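Local coordinates for protein adenine phosphoribosyltransferase (Giardia intestinalis, PDB 1L1Q) that catalyses the transfer of a phosphoribosyl group from phosphoribosyl pyrophosphate to adenine, forming AMP in purine metabolism, at residues A[143-147]-A[148-152]. Numbering follows the deposited sequence.
Sequences AGVKP and ENIYI
Lys146 O accepts the backbone N-H of Asn149 at 2.7 Å, closing a turn that links helix 131-142 to strand 150-154 in the parallel core of the phosphoribosyltransferase fold. Pro147 and Glu148 fill the two central positions with 3-10 backbone angles, as in a type I beta turn. The N-H...O angle of the closing bond, from Asn149 N to Lys146 O, is 154°. A second, weak bond from Ile150 N to Pro147 O leads from the turn into the strand.

The side chain of Asn149 runs beside that of Lys146, both pointing the same way. Its CB rests 3.4 Å from Lys146 O; with CG beside the backbone N (chi1 -71°), the amide lies alongside the aliphatic part of the lysine, and ND2 sits 3.6 Å from Lys146 CB. From ND2 the asparagine also donates to a water, which accepts a second hydrogen bond from Lys146 N and so bridges the side-chain amide to the backbone N of the turn's first residue. The ammonium group of the lysine, NZ, stays 5.5 Å from Glu148 OE1, too far for a salt bridge. Glu148 bends at chi2 (79°) to lie along the proline ring.

On the buried side, Val145 CG1 packs against Ile150 CG1 at 3.7 Å. Ile137 of helix 131-142 and Leu122 of strand 120-124 also pack on Ile150, and Val120 packs on Val145. Upstream, Gly144 ends the helix in a Schellman motif with positive phi. At the proline ring, the carboxylate oxygen OE2 of Glu148 comes within 3.2 Å of Pro147 CD.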
loop_
_atom_site.group_PDB
_atom_site.type_symbol
_atom_site.label_atom_id
_atom_site.label_comp_id
_atom_site.label_asym_id
_atom_site.label_seq_id
_atom_site.Cartn_x
_atom_site.Cartn_y
_atom_site.Cartn_z
ATOM N N ALA A 143 -15.598 -15.672 1.187
ATOM C CA ALA A 143 -14.468 -16.241 1.926
ATOM C C ALA A 143 -14.902 -16.709 3.310
ATOM O O ALA A 143 -14.117 -17.328 4.052
ATOM C CB ALA A 143 -13.350 -15.208 2.062
ATOM N N GLY A 144 -16.142 -16.394 3.673
ATOM C CA GLY A 144 -16.653 -16.833 4.957
ATOM C C GLY A 144 -16.963 -15.774 5.997
ATOM O O GLY A 144 -17.487 -16.109 7.064
ATOM N N VAL A 145 -16.653 -14.509 5.717
ATOM C CA VAL A 145 -16.936 -13.458 6.697
ATOM C C VAL A 145 -18.439 -13.218 6.770
ATOM O O VAL A 145 -19.108 -13.143 5.736
ATOM C CB VAL A 145 -16.239 -12.128 6.326
ATOM C CG1 VAL A 145 -16.495 -11.081 7.404
ATOM C CG2 VAL A 145 -14.744 -12.355 6.149
ATOM N N LYS A 146 -18.968 -13.092 7.985
ATOM C CA LYS A 146 -20.399 -12.865 8.161
ATOM C C LYS A 146 -20.805 -11.428 7.833
ATOM O O LYS A 146 -20.110 -10.477 8.192
ATOM C CB LYS A 146 -20.808 -13.206 9.595
ATOM C CG LYS A 146 -20.546 -14.642 9.987
ATOM C CD LYS A 146 -20.904 -14.859 11.446
ATOM C CE LYS A 146 -20.600 -16.271 11.924
ATOM N NZ LYS A 146 -20.836 -16.380 13.398
ATOM N N PRO A 147 -21.953 -11.251 7.149
ATOM C CA PRO A 147 -22.419 -9.912 6.788
ATOM C C PRO A 147 -22.388 -8.907 7.934
ATOM O O PRO A 147 -21.926 -7.781 7.760
ATOM C CB PRO A 147 -23.839 -10.169 6.272
ATOM C CG PRO A 147 -23.714 -11.517 5.645
ATOM C CD PRO A 147 -22.907 -12.275 6.685
ATOM N N GLU A 148 -22.852 -9.313 9.110
ATOM C CA GLU A 148 -22.872 -8.397 10.246
ATOM C C GLU A 148 -21.481 -8.109 10.809
ATOM O O GLU A 148 -21.345 -7.293 11.722
ATOM C CB GLU A 148 -23.760 -8.942 11.371
ATOM C CG GLU A 148 -24.763 -9.995 10.933
ATOM C CD GLU A 148 -24.128 -11.363 10.760
ATOM O OE1 GLU A 148 -23.706 -11.958 11.777
ATOM O OE2 GLU A 148 -24.050 -11.842 9.610
ATOM N N ASN A 149 -20.457 -8.775 10.277
ATOM C CA ASN A 149 -19.094 -8.559 10.769
ATOM C C ASN A 149 -18.203 -7.788 9.797
ATOM O O ASN A 149 -16.975 -7.923 9.817
ATOM C CB ASN A 149 -18.423 -9.892 11.139
ATOM C CG ASN A 149 -19.004 -10.510 12.406
ATOM O OD1 ASN A 149 -19.413 -9.799 13.325
ATOM N ND2 ASN A 149 -19.020 -11.836 12.467
ATOM N N ILE A 150 -18.829 -6.966 8.959
ATOM C CA ILE A 150 -18.099 -6.164 7.991
ATOM C C ILE A 150 -18.375 -4.691 8.218
ATOM O O ILE A 150 -19.535 -4.271 8.313
ATOM C CB ILE A 150 -18.513 -6.517 6.547
ATOM C CG1 ILE A 150 -18.221 -7.996 6.272
ATOM C CG2 ILE A 150 -17.774 -5.628 5.555
ATOM C CD1 ILE A 150 -18.664 -8.455 4.912
ATOM N N TYR A 151 -17.300 -3.915 8.311
ATOM C CA TYR A 151 -17.382 -2.472 8.502
ATOM C C TYR A 151 -16.612 -1.827 7.363
ATOM O O TYR A 151 -15.667 -2.416 6.840
ATOM C CB TYR A 151 -16.748 -2.060 9.830
ATOM C CG TYR A 151 -17.473 -2.589 11.032
ATOM C CD1 TYR A 151 -17.378 -3.934 11.394
ATOM C CD2 TYR A 151 -18.271 -1.753 11.804
ATOM C CE1 TYR A 151 -18.065 -4.432 12.507
ATOM C CE2 TYR A 151 -18.961 -2.242 12.917
ATOM C CZ TYR A 151 -18.856 -3.574 13.261
ATOM O OH TYR A 151 -19.552 -4.046 14.356
ATOM N N ILE A 152 -17.010 -0.622 6.968
ATOM C CA ILE A 152 -16.335 0.039 5.869
ATOM C C ILE A 152 -15.812 1.422 6.208
ATOM O O ILE A 152 -16.505 2.237 6.831
ATOM C CB ILE A 152 -17.265 0.181 4.637
ATOM C CG1 ILE A 152 -17.681 -1.198 4.123
ATOM C CG2 ILE A 152 -16.542 0.940 3.521
ATOM C CD1 ILE A 152 -18.733 -1.122 3.016
HETATM O O HOH W 1 -17.477 -13.246 10.445
#